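Local coordinates for protein beta-galactosidase (Trichoderma reesei, PDB 3OG2) that probably hydrolyses terminal non-reducing beta-D-galactose residues in beta-D-galactosides, as a family 35 glycoside hydrolase, at residues T328-S341 and F926-Q938. Numbering follows the deposited sequence.
Sequences TNWGNLGHPGGYTS and FQYGKYVSNIGPQ. With NAG (2-acetamido-2-deoxy-beta-D-glucopyranose), chain C; NAG (2-acetamido-2-deoxy-beta-D-glucopyranose), chain B.
Trp330 lies across Phe926 and Tyr928 in an aromatic cluster that joins a loop of the TIM-barrel domain to the outermost strand of a five-stranded antiparallel sheet in a C-terminal all-beta domain. In an offset edge-to-face pair, Phe926 turns its edge toward the face of the indole's six-membered ring, planes 64° apart, while Trp330 CB sits over the Tyr928 ring, 3.7 Å from its centroid. With CG between backbone N and carbonyl carbon (chi1 68°), the indole swings out toward Phe926, and its NE1 donates to Phe50 O. Next along the loop, Gly331 N donates to Gln927 O at 2.8 Å, and waters link Asn332 to the Gln927 amide and to Lys930 NZ, which pairs with Asp783. Lys930 N gives Thr340 OG1 a nearly straight bond (2.9 Å, 166°). Tyr339 lies crosswise to cis-Pro937: Pro937 CD rides over one ring face, 3.4 Å from Tyr339 CE1, and the phenol OH bonds Asp285. A leucine here would probably leave Asp285 without that hydroxyl and Pro937 without its flat platform. The extended Gln938 brings OE1 to the ring's edge, 3.2 Å from Tyr339 CD2, and the same oxygen accepts a hydrogen bond from Ser341 N (3.1 Å).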
ATOM      1  N   THR A 328       3.965   4.973  -3.692  1.00  6.66           N
ATOM      2  CA  THR A 328       5.324   5.476  -3.651  1.00  6.99           C
ATOM      3  C   THR A 328       5.482   6.557  -2.600  1.00  6.84           C
ATOM      4  O   THR A 328       4.592   7.439  -2.478  1.00  7.52           O
ATOM      5  CB  THR A 328       5.659   6.097  -5.033  1.00  8.54           C
ATOM      6  OG1 THR A 328       5.425   5.047  -6.033  1.00 10.17           O
ATOM      7  CG2 THR A 328       7.101   6.519  -5.138  1.00  9.18           C
ATOM      8  N   ASN A 329       6.599   6.528  -1.872  1.00  6.91           N
ATOM      9  CA  ASN A 329       6.927   7.610  -0.935  1.00  6.76           C
ATOM     10  C   ASN A 329       7.576   8.764  -1.711  1.00  6.51           C
ATOM     11  O   ASN A 329       8.793   9.066  -1.487  1.00  7.20           O
ATOM     12  CB  ASN A 329       7.873   7.081   0.144  1.00  6.12           C
ATOM     13  CG  ASN A 329       7.290   5.929   0.903  1.00  6.50           C
ATOM     14  OD1 ASN A 329       6.133   5.993   1.351  1.00  7.22           O
ATOM     15  ND2 ASN A 329       8.043   4.828   1.016  1.00  7.14           N
ATOM     16  N   TRP A 330       6.830   9.386  -2.603  1.00  6.30           N
ATOM     17  CA  TRP A 330       7.363  10.515  -3.353  1.00  7.26           C
ATOM     18  C   TRP A 330       7.525  11.704  -2.446  1.00  7.16           C
ATOM     19  O   TRP A 330       6.972  11.788  -1.333  1.00  6.99           O
ATOM     20  CB  TRP A 330       6.405  10.790  -4.559  1.00  7.33           C
ATOM     21  CG  TRP A 330       5.080  11.305  -4.050  1.00  7.03           C
ATOM     22  CD1 TRP A 330       4.003  10.583  -3.633  1.00  7.23           C
ATOM     23  CD2 TRP A 330       4.739  12.695  -3.904  1.00  7.62           C
ATOM     24  NE1 TRP A 330       3.013  11.437  -3.235  1.00  7.07           N
ATOM     25  CE2 TRP A 330       3.428  12.740  -3.374  1.00  7.67           C
ATOM     26  CE3 TRP A 330       5.416  13.904  -4.135  1.00  7.83           C
ATOM     27  CZ2 TRP A 330       2.770  13.941  -3.093  1.00  7.99           C
ATOM     28  CZ3 TRP A 330       4.759  15.090  -3.858  1.00  8.08           C
ATOM     29  CH2 TRP A 330       3.481  15.088  -3.353  1.00  8.65           C
ATOM     30  N   GLY A 331       8.320  12.682  -2.913  1.00  7.20           N
ATOM     31  CA  GLY A 331       8.350  13.989  -2.221  1.00  8.03           C
ATOM     32  C   GLY A 331       8.718  13.895  -0.749  1.00  6.14           C
ATOM     33  O   GLY A 331       8.150  14.629   0.054  1.00  7.23           O
ATOM     34  N   ASN A 332       9.661  13.045  -0.374  1.00  6.40           N
ATOM     35  CA  ASN A 332      10.144  12.921   1.002  1.00  7.16           C
ATOM     36  C   ASN A 332       9.037  12.539   1.974  1.00  5.92           C
ATOM     37  O   ASN A 332       9.229  12.742   3.209  1.00  7.79           O
ATOM     38  CB  ASN A 332      10.814  14.223   1.463  1.00  7.74           C
ATOM     39  CG  ASN A 332      11.961  14.584   0.549  1.00  7.93           C
ATOM     40  OD1 ASN A 332      12.902  13.782   0.357  1.00  8.88           O
ATOM     41  ND2 ASN A 332      11.902  15.799   0.042  1.00  8.31           N
ATOM     42  N   LEU A 333       7.928  11.956   1.537  1.00  6.33           N
ATOM     43  CA  LEU A 333       6.852  11.729   2.559  1.00  6.30           C
ATOM     44  C   LEU A 333       7.194  10.565   3.450  1.00  5.78           C
ATOM     45  O   LEU A 333       6.518  10.431   4.484  1.00  7.17           O
ATOM     46  CB  LEU A 333       5.489  11.594   1.868  1.00  6.60           C
ATOM     47  CG  LEU A 333       5.228  10.335   1.049  1.00  6.97           C
ATOM     48  CD1 LEU A 333       4.706   9.179   1.913  1.00  8.08           C
ATOM     49  CD2 LEU A 333       4.159  10.614  -0.017  1.00  8.31           C
ATOM     50  N   GLY A 334       8.134   9.679   3.104  1.00  6.45           N
ATOM     51  CA  GLY A 334       8.412   8.500   3.879  1.00  7.15           C
ATOM     52  C   GLY A 334       9.277   8.740   5.095  1.00  6.63           C
ATOM     53  O   GLY A 334       9.966   9.733   5.236  1.00  8.05           O
ATOM     54  N   HIS A 335       9.300   7.703   5.997  1.00  7.59           N
ATOM     55  CA  HIS A 335      10.205   7.778   7.152  1.00  7.26           C
ATOM     56  C   HIS A 335      11.565   7.190   6.869  1.00  6.75           C
ATOM     57  O   HIS A 335      11.753   6.523   5.829  1.00  6.97           O
ATOM     58  CB  HIS A 335       9.522   7.047   8.348  1.00  8.33           C
ATOM     59  CG  HIS A 335       9.616   5.561   8.313  1.00  7.15           C
ATOM     60  ND1 HIS A 335       9.669   4.834   9.496  1.00  8.77           N
ATOM     61  CD2 HIS A 335       9.592   4.661   7.306  1.00  7.48           C
ATOM     62  CE1 HIS A 335       9.712   3.557   9.188  1.00  9.67           C
ATOM     63  NE2 HIS A 335       9.677   3.403   7.869  1.00  8.52           N
ATOM     64  N   PRO A 336      12.542   7.356   7.762  1.00  7.51           N
ATOM     65  CA  PRO A 336      13.878   6.842   7.519  1.00  8.56           C
ATOM     66  C   PRO A 336      13.989   5.328   7.479  1.00  7.37           C
ATOM     67  O   PRO A 336      14.990   4.836   6.948  1.00  8.91           O
ATOM     68  CB  PRO A 336      14.699   7.316   8.733  1.00  8.39           C
ATOM     69  CG  PRO A 336      13.961   8.584   9.144  1.00  8.79           C
ATOM     70  CD  PRO A 336      12.509   8.216   8.956  1.00  9.11           C
ATOM     71  N   GLY A 337      13.009   4.616   8.028  1.00  7.65           N
ATOM     72  CA  GLY A 337      13.031   3.146   8.031  1.00  8.59           C
ATOM     73  C   GLY A 337      12.637   2.504   6.719  1.00  8.42           C
ATOM     74  O   GLY A 337      12.519   1.252   6.678  1.00  9.18           O
ATOM     75  N   GLY A 338      12.384   3.325   5.707  1.00  7.73           N
ATOM     76  CA  GLY A 338      12.080   2.874   4.359  1.00  8.28           C
ATOM     77  C   GLY A 338      12.744   3.833   3.380  1.00  6.64           C
ATOM     78  O   GLY A 338      13.366   4.816   3.759  1.00  8.24           O
ATOM     79  N   TYR A 339      12.582   3.496   2.104  1.00  7.16           N
ATOM     80  CA  TYR A 339      13.169   4.274   1.014  1.00  6.89           C
ATOM     81  C   TYR A 339      12.055   4.740   0.107  1.00  6.69           C
ATOM     82  O   TYR A 339      10.916   4.890   0.550  1.00  9.36           O
ATOM     83  CB  TYR A 339      14.320   3.490   0.375  1.00  7.74           C
ATOM     84  CG  TYR A 339      14.002   2.080  -0.018  1.00  7.79           C
ATOM     85  CD1 TYR A 339      14.222   0.993   0.883  1.00  7.99           C
ATOM     86  CD2 TYR A 339      13.473   1.800  -1.296  1.00  7.41           C
ATOM     87  CE1 TYR A 339      13.909  -0.311   0.481  1.00  8.09           C
ATOM     88  CE2 TYR A 339      13.172   0.493  -1.661  1.00  8.73           C
ATOM     89  CZ  TYR A 339      13.392  -0.545  -0.761  1.00  8.80           C
ATOM     90  OH  TYR A 339      13.104  -1.830  -1.148  1.00 10.18           O
ATOM     91  N   THR A 340      12.344   5.073  -1.164  1.00  6.64           N
ATOM     92  CA  THR A 340      11.288   5.721  -1.961  1.00  6.89           C
ATOM     93  C   THR A 340      10.141   4.783  -2.245  1.00  6.63           C
ATOM     94  O   THR A 340       8.969   5.150  -2.127  1.00  8.10           O
ATOM     95  CB  THR A 340      11.844   6.227  -3.306  1.00  7.32           C
ATOM     96  OG1 THR A 340      12.988   7.017  -3.044  1.00  8.31           O
ATOM     97  CG2 THR A 340      10.775   7.108  -3.944  1.00  8.14           C
ATOM     98  N   SER A 341      10.414   3.554  -2.661  1.00  6.53           N
ATOM     99  CA  SER A 341       9.318   2.681  -2.998  1.00  7.04           C
ATOM    100  C   SER A 341       8.488   2.297  -1.778  1.00  7.25           C
ATOM    101  O   SER A 341       9.014   1.993  -0.710  1.00  7.58           O
ATOM    102  CB  SER A 341       9.938   1.397  -3.628  1.00  7.80           C
ATOM    103  OG  SER A 341       8.874   0.469  -3.969  1.00  7.69           O
ATOM    104  N   PHE A 926       8.014  16.942  -9.341  1.00  8.60           N
ATOM    105  CA  PHE A 926       7.779  16.011  -8.236  1.00  7.38           C
ATOM    106  C   PHE A 926       9.017  15.187  -7.938  1.00  6.88           C
ATOM    107  O   PHE A 926       9.580  14.580  -8.863  1.00  8.51           O
ATOM    108  CB  PHE A 926       6.662  15.043  -8.620  1.00  8.26           C
ATOM    109  CG  PHE A 926       5.274  15.714  -8.655  1.00  8.81           C
ATOM    110  CD1 PHE A 926       4.803  16.365  -9.774  1.00 10.98           C
ATOM    111  CD2 PHE A 926       4.493  15.638  -7.483  1.00 11.01           C
ATOM    112  CE1 PHE A 926       3.530  16.956  -9.773  1.00 13.18           C
ATOM    113  CE2 PHE A 926       3.228  16.202  -7.494  1.00 13.67           C
ATOM    114  CZ  PHE A 926       2.761  16.861  -8.608  1.00 14.06           C
ATOM    115  N   GLN A 927       9.411  15.161  -6.675  1.00  7.46           N
ATOM    116  CA  GLN A 927      10.578  14.278  -6.354  1.00  7.39           C
ATOM    117  C   GLN A 927      10.069  12.854  -6.262  1.00  7.04           C
ATOM    118  O   GLN A 927       9.138  12.562  -5.540  1.00  8.17           O
ATOM    119  CB  GLN A 927      11.240  14.761  -5.077  1.00  8.29           C
ATOM    120  CG  GLN A 927      12.635  14.138  -4.886  1.00  9.13           C
ATOM    121  CD  GLN A 927      12.541  13.082  -3.811  1.00  8.17           C
ATOM    122  OE1 GLN A 927      12.139  11.944  -4.074  1.00  9.36           O
ATOM    123  NE2 GLN A 927      12.908  13.448  -2.581  1.00  9.76           N
ATOM    124  N   TYR A 928      10.636  11.986  -7.094  1.00  7.79           N
ATOM    125  CA  TYR A 928      10.201  10.614  -7.259  1.00  7.01           C
ATOM    126  C   TYR A 928      11.333   9.634  -7.024  1.00  6.94           C
ATOM    127  O   TYR A 928      11.307   8.499  -7.528  1.00  9.03           O
ATOM    128  CB  TYR A 928       9.493  10.405  -8.643  1.00  9.07           C
ATOM    129  CG  TYR A 928       7.993  10.215  -8.422  1.00  7.88           C
ATOM    130  CD1 TYR A 928       7.472   8.982  -8.166  1.00  8.06           C
ATOM    131  CD2 TYR A 928       7.131  11.327  -8.471  1.00  8.86           C
ATOM    132  CE1 TYR A 928       6.081   8.844  -7.967  1.00  7.87           C
ATOM    133  CE2 TYR A 928       5.745  11.211  -8.256  1.00  8.50           C
ATOM    134  CZ  TYR A 928       5.240   9.949  -8.009  1.00  8.52           C
ATOM    135  OH  TYR A 928       3.885   9.835  -7.789  1.00 10.61           O
ATOM    136  N   GLY A 929      12.343  10.051  -6.259  1.00  7.55           N
ATOM    137  CA  GLY A 929      13.350   9.022  -5.939  1.00  8.36           C
ATOM    138  C   GLY A 929      14.531   9.631  -5.165  1.00  7.37           C
ATOM    139  O   GLY A 929      15.044  10.729  -5.508  1.00  8.48           O
ATOM    140  N   LYS A 930      14.938   8.906  -4.152  1.00  8.03           N
ATOM    141  CA  LYS A 930      16.169   9.142  -3.462  1.00  8.87           C
ATOM    142  C   LYS A 930      16.970   7.860  -3.679  1.00  7.90           C
ATOM    143  O   LYS A 930      16.622   6.788  -3.256  1.00  9.86           O
ATOM    144  CB  LYS A 930      15.890   9.388  -1.951  1.00  9.75           C
ATOM    145  CG  LYS A 930      17.177   9.653  -1.185  1.00 14.66           C
ATOM    146  CD  LYS A 930      16.926  10.329   0.171  1.00 19.01           C
ATOM    147  CE  LYS A 930      16.812  11.832   0.062  1.00 16.78           C
ATOM    148  NZ  LYS A 930      16.704  12.536   1.376  1.00 15.53           N
ATOM    149  N   TYR A 931      18.089   8.038  -4.380  1.00  8.53           N
ATOM    150  CA  TYR A 931      18.974   6.945  -4.749  1.00  8.03           C
ATOM    151  C   TYR A 931      20.246   7.076  -3.941  1.00  7.81           C
ATOM    152  O   TYR A 931      20.855   8.139  -3.918  1.00 10.27           O
ATOM    153  CB  TYR A 931      19.308   7.070  -6.252  1.00  9.30           C
ATOM    154  CG  TYR A 931      20.273   5.985  -6.712  1.00  9.84           C
ATOM    155  CD1 TYR A 931      19.789   4.690  -6.891  1.00 10.29           C
ATOM    156  CD2 TYR A 931      21.603   6.254  -6.932  1.00 11.58           C
ATOM    157  CE1 TYR A 931      20.656   3.671  -7.301  1.00 10.64           C
ATOM    158  CE2 TYR A 931      22.518   5.282  -7.357  1.00 11.67           C
ATOM    159  CZ  TYR A 931      22.008   3.997  -7.535  1.00 11.37           C
ATOM    160  OH  TYR A 931      22.843   2.982  -7.948  1.00 12.61           O
ATOM    161  N   VAL A 932      20.681   5.983  -3.306  1.00  9.31           N
ATOM    162  CA  VAL A 932      21.829   6.055  -2.437  1.00  8.96           C
ATOM    163  C   VAL A 932      22.759   4.928  -2.874  1.00  9.00           C
ATOM    164  O   VAL A 932      22.547   3.748  -2.581  1.00  9.60           O
ATOM    165  CB  VAL A 932      21.484   5.958  -0.922  1.00  8.75           C
ATOM    166  CG1 VAL A 932      22.775   5.998  -0.106  1.00 10.80           C
ATOM    167  CG2 VAL A 932      20.538   7.095  -0.522  1.00 10.46           C
ATOM    168  N   SER A 933      23.811   5.322  -3.596  1.00  9.64           N
ATOM    169  CA  SER A 933      24.529   4.310  -4.397  1.00 10.05           C
ATOM    170  C   SER A 933      25.268   3.309  -3.515  1.00  9.78           C
ATOM    171  O   SER A 933      25.486   2.155  -3.931  1.00 12.17           O
ATOM    172  CB  SER A 933      25.489   4.990  -5.394  1.00 11.53           C
ATOM    173  OG  SER A 933      26.705   5.357  -4.718  1.00 12.32           O
ATOM    174  N   ASN A 934      25.647   3.727  -2.294  1.00  9.69           N
ATOM    175  CA  ASN A 934      26.446   2.865  -1.413  1.00 11.73           C
ATOM    176  C   ASN A 934      25.582   2.215  -0.329  1.00 11.00           C
ATOM    177  O   ASN A 934      26.145   1.557   0.533  1.00 13.48           O
ATOM    178  CB  ASN A 934      27.597   3.659  -0.765  1.00 11.20           C
ATOM    179  CG  ASN A 934      27.073   4.816   0.086  1.00 11.57           C
ATOM    180  OD1 ASN A 934      26.130   5.492  -0.264  1.00 11.75           O
ATOM    181  ND2 ASN A 934      27.707   5.034   1.257  1.00 16.88           N
ATOM    182  N   ILE A 935      24.247   2.357  -0.388  1.00 10.45           N
ATOM    183  CA  ILE A 935      23.389   1.769   0.632  1.00  9.40           C
ATOM    184  C   ILE A 935      22.263   0.959  -0.020  1.00  9.19           C
ATOM    185  O   ILE A 935      22.015  -0.205   0.381  1.00 10.42           O
ATOM    186  CB  ILE A 935      22.791   2.822   1.571  1.00 10.12           C
ATOM    187  CG1 ILE A 935      23.935   3.604   2.240  1.00 11.66           C
ATOM    188  CG2 ILE A 935      21.856   2.136   2.589  1.00 11.38           C
ATOM    189  CD1 ILE A 935      23.444   4.662   3.259  1.00 10.20           C
ATOM    190  N   GLY A 936      21.559   1.476  -1.026  1.00  9.71           N
ATOM    191  CA  GLY A 936      20.564   0.675  -1.721  1.00 10.41           C
ATOM    192  C   GLY A 936      19.304   0.471  -0.909  1.00 10.33           C
ATOM    193  O   GLY A 936      19.113   1.081   0.158  1.00 10.01           O
ATOM    194  N   PRO A 937      18.395  -0.411  -1.338  1.00  9.42           N
ATOM    195  CA  PRO A 937      18.590  -1.316  -2.485  1.00  9.39           C
ATOM    196  C   PRO A 937      17.961  -0.828  -3.772  1.00 10.32           C
ATOM    197  O   PRO A 937      18.056  -1.512  -4.813  1.00 12.94           O
ATOM    198  CB  PRO A 937      17.795  -2.557  -2.019  1.00 10.17           C
ATOM    199  CG  PRO A 937      16.605  -1.927  -1.349  1.00 10.01           C
ATOM    200  CD  PRO A 937      17.117  -0.702  -0.623  1.00 10.11           C
ATOM    201  N   GLN A 938      17.263   0.323  -3.735  1.00  9.08           N
ATOM    202  CA  GLN A 938      16.481   0.669  -4.950  1.00  8.92           C
ATOM    203  C   GLN A 938      17.303   1.192  -6.123  1.00  9.28           C
ATOM    204  O   GLN A 938      18.055   2.157  -5.945  1.00  9.60           O
ATOM    205  CB  GLN A 938      15.411   1.703  -4.545  1.00  8.77           C
ATOM    206  CG  GLN A 938      14.417   1.952  -5.702  1.00  9.23           C
ATOM    207  CD  GLN A 938      13.200   2.714  -5.255  1.00  7.54           C
ATOM    208  OE1 GLN A 938      13.124   3.264  -4.126  1.00  8.47           O
ATOM    209  NE2 GLN A 938      12.203   2.768  -6.136  1.00  7.94           N
TER
HETATM  210  C1  NAG C   1      25.363  -0.878  -5.177  1.00 14.32           C
HETATM  211  C2  NAG C   1      24.247  -1.018  -4.126  1.00 12.47           C
HETATM  212  C3  NAG C   1      24.899  -0.989  -2.736  1.00 12.84           C
HETATM  213  C4  NAG C   1      25.960  -2.091  -2.605  1.00 15.89           C
HETATM  214  C5  NAG C   1      26.937  -2.017  -3.804  1.00 19.25           C
HETATM  215  C6  NAG C   1      27.912  -3.190  -3.814  1.00 28.12           C
HETATM  216  C7  NAG C   1      22.122   0.043  -4.706  1.00 11.36           C
HETATM  217  C8  NAG C   1      21.459   1.358  -5.093  1.00 13.42           C
HETATM  218  N2  NAG C   1      23.362   0.149  -4.260  1.00 11.95           N
HETATM  219  O3  NAG C   1      23.886  -1.122  -1.754  1.00 14.69           O
HETATM  220  O4  NAG C   1      26.727  -1.826  -1.442  1.00 16.81           O
HETATM  221  O5  NAG C   1      26.230  -1.989  -5.026  1.00 16.61           O
HETATM  222  O6  NAG C   1      28.925  -2.881  -4.795  1.00 37.15           O
HETATM  223  O7  NAG C   1      21.560  -1.027  -4.858  1.00 16.04           O
HETATM  224  C1  NAG B   2      26.609  -2.577  -0.396  1.00 19.23           C
HETATM  225  C2  NAG B   2      27.779  -2.317   0.563  1.00 23.68           C
HETATM  226  C3  NAG B   2      27.603  -3.163   1.825  1.00 19.77           C
HETATM  227  C4  NAG B   2      26.237  -2.873   2.461  1.00 16.04           C
HETATM  228  C5  NAG B   2      25.132  -3.037   1.399  1.00 14.41           C
HETATM  229  C6  NAG B   2      23.713  -2.758   1.917  1.00 12.88           C
HETATM  230  C7  NAG B   2      29.943  -1.923  -0.404  1.00 38.67           C
HETATM  231  C8  NAG B   2      31.026  -2.510  -1.269  1.00 46.36           C
HETATM  232  N2  NAG B   2      29.026  -2.822  -0.017  1.00 30.01           N
HETATM  233  O3  NAG B   2      28.617  -2.777   2.746  1.00 25.98           O
HETATM  234  O4  NAG B   2      26.070  -3.841   3.471  1.00 17.77           O
HETATM  235  O5  NAG B   2      25.406  -2.222   0.275  1.00 14.40           O
HETATM  236  O6  NAG B   2      23.610  -1.388   2.301  1.00 13.13           O
HETATM  237  O7  NAG B   2      29.558  -0.757  -0.615  1.00 45.87           O
HETATM  238  O   HOH W   1      10.926  10.851  -1.938  1.00  8.87           O
HETATM  239  O   HOH W   2      13.373  16.453  -2.397  1.00 12.07           O
HETATM  240  O   HOH W   3      13.743  11.721   2.002  1.00 13.20           O
HETATM  241  O   HOH W   4      15.608  14.883   0.185  1.00 14.85           O
HETATM  242  O   HOH W   5      15.108   4.536  -2.613  1.00  8.20           O